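PDB 3P8L: geranyltranstransferase from Enterococcus faecalis, which probably catalyses magnesium-dependent condensation of isopentenyl diphosphate with geranyl diphosphate to give farnesyl diphosphate and release diphosphate. Local coordinates for residues Q16-V21 and R54-L59; K23-F28 and L80-T85; M42-H47 and P106-V111. All blocks are in the same frame, centred on the assembly; numbering follows the deposited sequence.

Interaction 1 of 3, residues Q16-V21 and R54-L59; sequences QHLPLV and RPLLVL
Helix 13-31 lays H17, L18 and V21 across P55, L56 and L59 of helix 53-64, with the two short axes 10.2 Å apart and their N-to-C directions 119° apart. This is helix-on-helix packing in the all-alpha isoprenoid synthase fold, and it is purely apolar, with no hydrogen bond between the segments. L18 and L59 bury the most surface here. V21 touches two residues of helix 53-64, one with each methyl. CG1 stands anti to the backbone N (chi1 -177°) and meets P55 CB at 3.8 Å, the valine crossing the proline at about a right angle. CG2 goes instead to L59, whose side chain slides past V21 in the opposite direction. L59 CD1 has a second neighbour one turn back, lying 3.8 Å from H17 CB. H17 thus contributes the root of its side chain to this contact, while the imidazole ND1 is hydrogen-bonded to Y74 of helix 71-92. L18, on the more open flank, reaches over with a single methyl. Its CD2 is 3.9 Å from the backbone N of L56 and also rests near L56 CB and P55 CB. M69, in the loop after helix 53-64, touches both H17 and L59. The shortest atom-to-atom contact between the two segments is V21 CG2 to L59 CD1, 3.6 Å.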
loop_
_atom_site.group_PDB
_atom_site.type_symbol
_atom_site.label_atom_id
_atom_site.label_comp_id
_atom_site.label_asym_id
_atom_site.label_seq_id
_atom_site.Cartn_x
_atom_site.Cartn_y
_atom_site.Cartn_z
ATOM N N GLN A 16 -11.032 26.593 -3.181
ATOM C CA GLN A 16 -9.728 27.114 -3.604
ATOM C C GLN A 16 -8.680 25.999 -3.635
ATOM O O GLN A 16 -7.832 25.923 -4.531
ATOM C CB GLN A 16 -9.289 28.252 -2.665
ATOM C CG GLN A 16 -7.882 28.778 -2.947
ATOM C CD GLN A 16 -7.593 30.134 -2.326
ATOM O OE1 GLN A 16 -8.477 30.773 -1.768
ATOM N NE2 GLN A 16 -6.350 30.592 -2.461
ATOM N N HIS A 17 -8.751 25.105 -2.664
ATOM C CA HIS A 17 -7.645 24.160 -2.478
ATOM C C HIS A 17 -7.896 22.713 -2.909
ATOM O O HIS A 17 -7.000 22.093 -3.477
ATOM C CB HIS A 17 -7.139 24.233 -1.040
ATOM C CG HIS A 17 -6.549 25.562 -0.698
ATOM N ND1 HIS A 17 -5.284 25.939 -1.099
ATOM C CD2 HIS A 17 -7.052 26.607 0.002
ATOM C CE1 HIS A 17 -5.034 27.165 -0.670
ATOM N NE2 HIS A 17 -6.088 27.591 0.004
ATOM N N LEU A 18 -9.100 22.195 -2.663
ATOM C CA LEU A 18 -9.435 20.821 -3.093
ATOM C C LEU A 18 -9.194 20.475 -4.572
ATOM O O LEU A 18 -8.688 19.397 -4.837
ATOM C CB LEU A 18 -10.841 20.378 -2.647
ATOM C CG LEU A 18 -11.002 20.185 -1.140
ATOM C CD1 LEU A 18 -12.442 19.779 -0.852
ATOM C CD2 LEU A 18 -9.973 19.152 -0.598
ATOM N N PRO A 19 -9.518 21.386 -5.531
ATOM C CA PRO A 19 -9.125 21.091 -6.927
ATOM C C PRO A 19 -7.633 20.843 -7.184
ATOM O O PRO A 19 -7.272 20.115 -8.130
ATOM C CB PRO A 19 -9.566 22.333 -7.682
ATOM C CG PRO A 19 -10.756 22.803 -6.921
ATOM C CD PRO A 19 -10.468 22.517 -5.477
ATOM N N LEU A 20 -6.770 21.414 -6.354
ATOM C CA LEU A 20 -5.342 21.171 -6.517
ATOM C C LEU A 20 -4.974 19.777 -5.990
ATOM O O LEU A 20 -4.030 19.152 -6.475
ATOM C CB LEU A 20 -4.521 22.253 -5.794
ATOM C CG LEU A 20 -4.942 23.692 -6.142
ATOM C CD1 LEU A 20 -4.129 24.716 -5.398
ATOM C CD2 LEU A 20 -4.744 23.893 -7.590
ATOM N N VAL A 21 -5.709 19.304 -4.986
ATOM C CA VAL A 21 -5.505 17.953 -4.489
ATOM C C VAL A 21 -5.953 16.962 -5.572
ATOM O O VAL A 21 -5.214 16.021 -5.894
ATOM C CB VAL A 21 -6.244 17.713 -3.168
ATOM C CG1 VAL A 21 -5.960 16.304 -2.635
ATOM C CG2 VAL A 21 -5.820 18.762 -2.127
ATOM N N ARG A 54 -10.885 14.054 4.169
ATOM C CA ARG A 54 -9.540 13.791 4.673
ATOM C C ARG A 54 -8.438 14.768 4.184
ATOM O O ARG A 54 -7.717 15.340 5.016
ATOM C CB ARG A 54 -9.168 12.310 4.513
ATOM C CG ARG A 54 -10.001 11.396 5.429
ATOM C CD ARG A 54 -10.218 9.970 4.859
ATOM N NE ARG A 54 -11.214 9.270 5.661
ATOM C CZ ARG A 54 -12.533 9.419 5.546
ATOM N NH1 ARG A 54 -13.063 10.201 4.603
ATOM N NH2 ARG A 54 -13.336 8.751 6.369
ATOM N N PRO A 55 -8.304 14.959 2.856
ATOM C CA PRO A 55 -7.404 16.015 2.376
ATOM C C PRO A 55 -7.822 17.414 2.844
ATOM O O PRO A 55 -6.950 18.244 3.112
ATOM C CB PRO A 55 -7.504 15.905 0.844
ATOM C CG PRO A 55 -8.746 15.159 0.557
ATOM C CD PRO A 55 -8.893 14.207 1.725
ATOM N N LEU A 56 -9.127 17.662 2.957
ATOM C CA LEU A 56 -9.628 18.919 3.504
ATOM C C LEU A 56 -9.109 19.152 4.919
ATOM O O LEU A 56 -8.631 20.242 5.217
ATOM C CB LEU A 56 -11.162 19.048 3.430
ATOM C CG LEU A 56 -11.737 20.424 3.820
ATOM C CD1 LEU A 56 -11.079 21.516 2.958
ATOM C CD2 LEU A 56 -13.267 20.510 3.737
ATOM N N LEU A 57 -9.130 18.115 5.757
ATOM C CA LEU A 57 -8.558 18.204 7.115
ATOM C C LEU A 57 -7.064 18.529 7.141
ATOM O O LEU A 57 -6.645 19.410 7.900
ATOM C CB LEU A 57 -8.841 16.927 7.905
ATOM C CG LEU A 57 -10.271 16.779 8.426
ATOM C CD1 LEU A 57 -10.473 15.341 8.888
ATOM C CD2 LEU A 57 -10.560 17.773 9.554
ATOM N N VAL A 58 -6.280 17.846 6.297
ATOM C CA VAL A 58 -4.847 18.118 6.161
ATOM C C VAL A 58 -4.605 19.612 5.907
ATOM O O VAL A 58 -3.862 20.256 6.645
ATOM C CB VAL A 58 -4.173 17.296 5.026
ATOM C CG1 VAL A 58 -2.707 17.680 4.878
ATOM C CG2 VAL A 58 -4.262 15.795 5.287
ATOM N N LEU A 59 -5.261 20.135 4.880
ATOM C CA LEU A 59 -5.055 21.505 4.413
ATOM C C LEU A 59 -5.608 22.567 5.373
ATOM O O LEU A 59 -4.985 23.622 5.576
ATOM C CB LEU A 59 -5.639 21.679 3.013
ATOM C CG LEU A 59 -4.989 20.787 1.941
ATOM C CD1 LEU A 59 -5.563 21.137 0.612
ATOM C CD2 LEU A 59 -3.453 20.893 1.889
#

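Interaction 2 of 3, residues K23-F28 and L80-T85; sequences KVMVDF and LEMIHT
M25 and M82 are set the same way, each with CG anti to its own carbonyl carbon (chi1 -73° and -67°) and each bent only at chi3. The two chains slide past each other in opposite directions, and the final bend brings M25 CE down on M82 CG at 3.6 Å. The thioether sulfur is used too: M25 SD lies 3.7 Å from E81 CG, so the methionine packs on the aliphatic part of the glutamate while the carboxylate leads away from helix 13-31. There E81 OE2 forms a salt bridge with R52, which gives this buried charge a partner outside the contact. M82 sends its own methyl the other way, and M82 CE stops 3.9 Å from F28 CD1, the two side chains crossing at about a right angle. The methyl M25 CE also lies loosely near T85 OG1, at 4.1 Å. That hydroxyl is committed within its own helix, donating to E81 O at 2.7 Å from well outside the carbonyl plane. T85 N reaches the same oxygen from the opposite face, so two donors grip E81 O. The short axes lie 10.8 Å apart and cross at -70°. No hydrogen bond joins the two segments: within the all-alpha isoprenoid synthase fold, helix 13-31 packs here on helix 71-92 by side chains alone. Neighbouring helices surround the contact: I46 of helix 36-47 packs on M25, helix 53-64 places P55 against E81, and Q130 of helix 114-133 touches F28, whose ring also stacks on Y32.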
loop_
_atom_site.group_PDB
_atom_site.type_symbol
_atom_site.label_atom_id
_atom_site.label_comp_id
_atom_site.label_asym_id
_atom_site.label_seq_id
_atom_site.Cartn_x
_atom_site.Cartn_y
_atom_site.Cartn_z
ATOM N N LYS A 23 -6.102 17.515 -8.769
ATOM C CA LYS A 23 -5.088 17.614 -9.830
ATOM C C LYS A 23 -3.832 16.758 -9.556
ATOM O O LYS A 23 -3.383 16.026 -10.431
ATOM C CB LYS A 23 -4.704 19.085 -10.089
ATOM C CG LYS A 23 -3.876 19.290 -11.351
ATOM C CD LYS A 23 -3.256 20.681 -11.413
ATOM C CE LYS A 23 -2.781 21.013 -12.821
ATOM N NZ LYS A 23 -1.871 19.975 -13.403
ATOM N N VAL A 24 -3.274 16.840 -8.344
ATOM C CA VAL A 24 -2.128 15.984 -7.980
ATOM C C VAL A 24 -2.467 14.487 -8.170
ATOM O O VAL A 24 -1.698 13.739 -8.788
ATOM C CB VAL A 24 -1.601 16.295 -6.559
ATOM C CG1 VAL A 24 -0.576 15.243 -6.099
ATOM C CG2 VAL A 24 -0.954 17.724 -6.530
ATOM N N MET A 25 -3.649 14.092 -7.698
ATOM C CA MET A 25 -4.109 12.697 -7.756
ATOM C C MET A 25 -4.223 12.253 -9.206
ATOM O O MET A 25 -3.630 11.243 -9.599
ATOM C CB MET A 25 -5.471 12.539 -7.080
ATOM C CG MET A 25 -5.470 12.623 -5.566
ATOM S SD MET A 25 -7.130 12.454 -4.882
ATOM C CE MET A 25 -7.294 10.737 -4.982
ATOM N N VAL A 26 -4.948 13.043 -9.999
ATOM C CA VAL A 26 -5.225 12.709 -11.394
ATOM C C VAL A 26 -3.929 12.653 -12.222
ATOM O O VAL A 26 -3.714 11.685 -12.975
ATOM C CB VAL A 26 -6.303 13.668 -11.998
ATOM C CG1 VAL A 26 -6.299 13.659 -13.514
ATOM C CG2 VAL A 26 -7.690 13.337 -11.439
ATOM N N ASP A 27 -3.072 13.667 -12.062
ATOM C CA ASP A 27 -1.797 13.714 -12.778
ATOM C C ASP A 27 -0.946 12.536 -12.382
ATOM O O ASP A 27 -0.331 11.948 -13.244
ATOM C CB ASP A 27 -0.974 14.980 -12.483
ATOM C CG ASP A 27 -1.602 16.249 -13.057
ATOM O OD1 ASP A 27 -2.547 16.157 -13.844
ATOM O OD2 ASP A 27 -1.154 17.356 -12.709
ATOM N N PHE A 28 -0.904 12.217 -11.080
ATOM C CA PHE A 28 -0.097 11.103 -10.605
ATOM C C PHE A 28 -0.555 9.777 -11.197
ATOM O O PHE A 28 0.284 8.990 -11.626
ATOM C CB PHE A 28 -0.021 10.995 -9.067
ATOM C CG PHE A 28 0.969 9.986 -8.613
ATOM C CD1 PHE A 28 0.563 8.723 -8.187
ATOM C CD2 PHE A 28 2.323 10.266 -8.681
ATOM C CE1 PHE A 28 1.490 7.773 -7.816
ATOM C CE2 PHE A 28 3.270 9.314 -8.301
ATOM C CZ PHE A 28 2.846 8.066 -7.869
ATOM N N LEU A 80 -3.283 10.654 1.033
ATOM C CA LEU A 80 -4.341 10.248 1.966
ATOM C C LEU A 80 -5.687 9.974 1.272
ATOM O O LEU A 80 -6.364 8.959 1.557
ATOM C CB LEU A 80 -4.503 11.304 3.067
ATOM C CG LEU A 80 -5.572 11.088 4.130
ATOM C CD1 LEU A 80 -5.337 9.795 4.887
ATOM C CD2 LEU A 80 -5.647 12.296 5.098
ATOM N N GLU A 81 -6.069 10.857 0.342
ATOM C CA GLU A 81 -7.308 10.661 -0.395
ATOM C C GLU A 81 -7.261 9.421 -1.325
ATOM O O GLU A 81 -8.299 8.786 -1.546
ATOM C CB GLU A 81 -7.725 11.930 -1.134
ATOM C CG GLU A 81 -9.120 11.880 -1.759
ATOM C CD GLU A 81 -10.280 11.723 -0.749
ATOM O OE1 GLU A 81 -10.092 11.612 0.496
ATOM O OE2 GLU A 81 -11.413 11.712 -1.233
ATOM N N MET A 82 -6.063 9.066 -1.798
ATOM C CA MET A 82 -5.814 7.826 -2.549
ATOM C C MET A 82 -6.078 6.577 -1.703
ATOM O O MET A 82 -6.705 5.618 -2.195
ATOM C CB MET A 82 -4.418 7.808 -3.214
ATOM C CG MET A 82 -4.233 8.872 -4.379
ATOM S SD MET A 82 -2.511 9.040 -4.969
ATOM C CE MET A 82 -2.294 7.477 -5.824
ATOM N N ILE A 83 -5.627 6.605 -0.441
ATOM C CA ILE A 83 -5.877 5.543 0.523
ATOM C C ILE A 83 -7.383 5.415 0.744
ATOM O O ILE A 83 -7.939 4.311 0.666
ATOM C CB ILE A 83 -5.177 5.790 1.902
ATOM C CG1 ILE A 83 -3.658 5.730 1.797
ATOM C CG2 ILE A 83 -5.705 4.823 2.964
ATOM C CD1 ILE A 83 -3.074 4.349 1.620
ATOM N N HIS A 84 -8.026 6.544 1.046
ATOM C CA HIS A 84 -9.459 6.584 1.222
ATOM C C HIS A 84 -10.244 5.997 0.017
ATOM O O HIS A 84 -11.127 5.185 0.218
ATOM C CB HIS A 84 -9.926 7.996 1.465
ATOM C CG HIS A 84 -11.393 8.080 1.698
ATOM N ND1 HIS A 84 -12.019 7.364 2.694
ATOM C CD2 HIS A 84 -12.363 8.771 1.060
ATOM C CE1 HIS A 84 -13.313 7.623 2.670
ATOM N NE2 HIS A 84 -13.546 8.481 1.697
ATOM N N THR A 85 -9.895 6.431 -1.198
ATOM C CA THR A 85 -10.512 5.967 -2.456
ATOM C C THR A 85 -10.296 4.464 -2.646
ATOM O O THR A 85 -11.223 3.752 -3.023
ATOM C CB THR A 85 -9.935 6.720 -3.705
ATOM O OG1 THR A 85 -10.046 8.135 -3.515
ATOM C CG2 THR A 85 -10.667 6.322 -5.009
#

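Interaction 3 of 3, residues M42-H47 and P106-V111; sequences MLYSIH and PTNHKV
Y44 and S45, adjacent on helix 36-47, hold the P106-V111 segment, where strand 105-106 leads into helix 108-112, in two different ways. In this prenyl synthase fold that short helix follows the small antiparallel hairpin 101-102/105-106, beyond the aspartate-rich end of helix 71-92. The inner part belongs to S45 and N108, whose CA atoms are 6.4 Å apart. N108 holds CG anti to its backbone N (chi1 -163°), which swings the amide across to helix 36-47. N108 ND2 then donates to S45 OG at 2.8 Å, nearly straight at 171°, with the oxygen lying in the amide plane. A weak bond from the same nitrogen to A41 O adds to this grip, so the amide is fastened to helix 36-47 at two points. Around this pair, S45 touches T85 and I89 of helix 71-92 and N108 touches A117 of helix 114-133.

Y44 buries the most surface of any residue in the contact, yet it lies on the solvent side, where P106 and V111 are both exposed. Here the phenol spans the outside of the contact, its side chain crossing that of P106 at about a right angle. V111 CG2 lies 3.7 Å from Y44 CZ and meets the ring obliquely. T107, between the two parts, takes the N-cap position of helix 108-112, yet its hydroxyl makes no capping bond and is hydrogen-bonded to D99 O instead. Y44 OH points at P106 O in the plane of the ring; the modelled separation of 2.4 Å is very short for a hydrogen bond, and its exact length is doubtful. Beside it, P106 CG sits 3.4 Å from Y44 OH.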
loop_
_atom_site.group_PDB
_atom_site.type_symbol
_atom_site.label_atom_id
_atom_site.label_comp_id
_atom_site.label_asym_id
_atom_site.label_seq_id
_atom_site.Cartn_x
_atom_site.Cartn_y
_atom_site.Cartn_z
ATOM N N MET A 42 -9.062 3.453 -11.974
ATOM C CA MET A 42 -8.662 4.279 -10.827
ATOM C C MET A 42 -9.203 5.699 -10.981
ATOM O O MET A 42 -9.762 6.254 -10.037
ATOM C CB MET A 42 -7.127 4.254 -10.634
ATOM C CG MET A 42 -6.598 2.883 -10.179
ATOM S SD MET A 42 -4.823 2.611 -9.852
ATOM C CE MET A 42 -4.201 3.062 -11.450
ATOM N N LEU A 43 -9.042 6.286 -12.169
ATOM C CA LEU A 43 -9.559 7.636 -12.429
ATOM C C LEU A 43 -11.080 7.678 -12.308
ATOM O O LEU A 43 -11.639 8.671 -11.870
ATOM C CB LEU A 43 -9.139 8.147 -13.811
ATOM C CG LEU A 43 -7.690 8.552 -14.103
ATOM C CD1 LEU A 43 -7.499 8.900 -15.594
ATOM C CD2 LEU A 43 -7.254 9.737 -13.236
ATOM N N TYR A 44 -11.764 6.599 -12.693
ATOM C CA TYR A 44 -13.212 6.573 -12.532
ATOM C C TYR A 44 -13.611 6.846 -11.078
ATOM O O TYR A 44 -14.439 7.730 -10.807
ATOM C CB TYR A 44 -13.814 5.241 -12.996
ATOM C CG TYR A 44 -15.292 5.139 -12.677
ATOM C CD1 TYR A 44 -16.234 5.793 -13.471
ATOM C CD2 TYR A 44 -15.744 4.368 -11.613
ATOM C CE1 TYR A 44 -17.603 5.704 -13.198
ATOM C CE2 TYR A 44 -17.112 4.286 -11.305
ATOM C CZ TYR A 44 -18.034 4.969 -12.116
ATOM O OH TYR A 44 -19.385 4.901 -11.863
ATOM N N SER A 45 -12.994 6.118 -10.154
ATOM C CA SER A 45 -13.364 6.201 -8.750
ATOM C C SER A 45 -12.934 7.514 -8.098
ATOM O O SER A 45 -13.588 7.975 -7.171
ATOM C CB SER A 45 -12.787 5.027 -7.975
ATOM O OG SER A 45 -13.441 3.820 -8.323
ATOM N N ILE A 46 -11.843 8.100 -8.584
ATOM C CA ILE A 46 -11.446 9.456 -8.180
ATOM C C ILE A 46 -12.462 10.507 -8.672
ATOM O O ILE A 46 -12.971 11.316 -7.870
ATOM C CB ILE A 46 -10.005 9.792 -8.669
ATOM C CG1 ILE A 46 -8.978 8.964 -7.912
ATOM C CG2 ILE A 46 -9.675 11.281 -8.492
ATOM C CD1 ILE A 46 -7.687 8.848 -8.658
ATOM N N HIS A 47 -12.801 10.469 -9.948
ATOM C CA HIS A 47 -13.694 11.438 -10.577
ATOM C C HIS A 47 -15.154 11.339 -10.175
ATOM O O HIS A 47 -15.927 12.218 -10.444
ATOM C CB HIS A 47 -13.639 11.315 -12.077
ATOM C CG HIS A 47 -12.411 11.883 -12.693
ATOM N ND1 HIS A 47 -11.861 13.078 -12.299
ATOM C CD2 HIS A 47 -11.639 11.428 -13.700
ATOM C CE1 HIS A 47 -10.795 13.323 -13.027
ATOM N NE2 HIS A 47 -10.641 12.340 -13.887
ATOM N N PRO A 106 -22.627 4.097 -10.583
ATOM C CA PRO A 106 -22.235 2.714 -10.307
ATOM C C PRO A 106 -20.841 2.600 -9.703
ATOM O O PRO A 106 -19.954 3.402 -10.015
ATOM C CB PRO A 106 -22.250 2.051 -11.687
ATOM C CG PRO A 106 -22.233 3.173 -12.665
ATOM C CD PRO A 106 -22.919 4.292 -12.015
ATOM N N THR A 107 -20.673 1.597 -8.864
ATOM C CA THR A 107 -19.426 1.348 -8.160
ATOM C C THR A 107 -18.421 0.778 -9.132
ATOM O O THR A 107 -18.796 0.334 -10.234
ATOM C CB THR A 107 -19.632 0.427 -6.964
ATOM O OG1 THR A 107 -20.467 -0.663 -7.354
ATOM C CG2 THR A 107 -20.314 1.185 -5.811
ATOM N N ASN A 108 -17.148 0.832 -8.743
ATOM C CA ASN A 108 -16.060 0.413 -9.616
ATOM C C ASN A 108 -16.224 -1.001 -10.222
ATOM O O ASN A 108 -16.059 -1.168 -11.428
ATOM C CB ASN A 108 -14.716 0.561 -8.904
ATOM C CG ASN A 108 -13.554 0.531 -9.861
ATOM O OD1 ASN A 108 -13.285 -0.494 -10.470
ATOM N ND2 ASN A 108 -12.843 1.659 -9.993
ATOM N N HIS A 109 -16.561 -1.993 -9.400
ATOM C CA HIS A 109 -16.766 -3.368 -9.890
ATOM C C HIS A 109 -17.956 -3.524 -10.834
ATOM O O HIS A 109 -17.932 -4.394 -11.691
ATOM C CB HIS A 109 -16.880 -4.380 -8.740
ATOM C CG HIS A 109 -18.038 -4.160 -7.827
ATOM N ND1 HIS A 109 -18.009 -3.226 -6.811
ATOM C CD2 HIS A 109 -19.235 -4.800 -7.721
ATOM C CE1 HIS A 109 -19.141 -3.286 -6.131
ATOM N NE2 HIS A 109 -19.903 -4.230 -6.663
ATOM N N LYS A 110 -18.975 -2.673 -10.679
ATOM C CA LYS A 110 -20.142 -2.660 -11.577
ATOM C C LYS A 110 -19.771 -2.099 -12.924
ATOM O O LYS A 110 -20.335 -2.490 -13.952
ATOM C CB LYS A 110 -21.302 -1.845 -10.985
ATOM C CG LYS A 110 -21.948 -2.492 -9.763
ATOM C CD LYS A 110 -22.221 -3.972 -9.971
ATOM C CE LYS A 110 -23.557 -4.201 -10.664
ATOM N NZ LYS A 110 -23.869 -5.650 -10.664
ATOM N N VAL A 111 -18.801 -1.190 -12.938
ATOM C CA VAL A 111 -18.347 -0.691 -14.215
ATOM C C VAL A 111 -17.357 -1.639 -14.901
ATOM O O VAL A 111 -17.558 -1.985 -16.074
ATOM C CB VAL A 111 -17.834 0.766 -14.125
ATOM C CG1 VAL A 111 -17.431 1.289 -15.470
ATOM C CG2 VAL A 111 -18.896 1.652 -13.538
#

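How the interactions relate
From the N terminus, helix 13-31 supplies the first partner of interaction 1 and then, at 23-28, of interaction 2; helix 36-47 opens interaction 3. The second partners follow in the same order. Helix 53-64 closes the first loop, helix 71-92 the second, and helix 108-112 the third, so none nests and every pair crosses. Interactions 1 and 2 touch through P55 on E81 and R54 on L80. Interactions 2 and 3 touch through M25 on I46 and T85 on S45, whereas 1 and 3 stay about 7 Å apart at their nearest atoms. Interaction 2 sits between the others, joining helix 13-31 to helix 71-92, while interaction 3 ties helix 36-47 to the segment beyond helix 71-92.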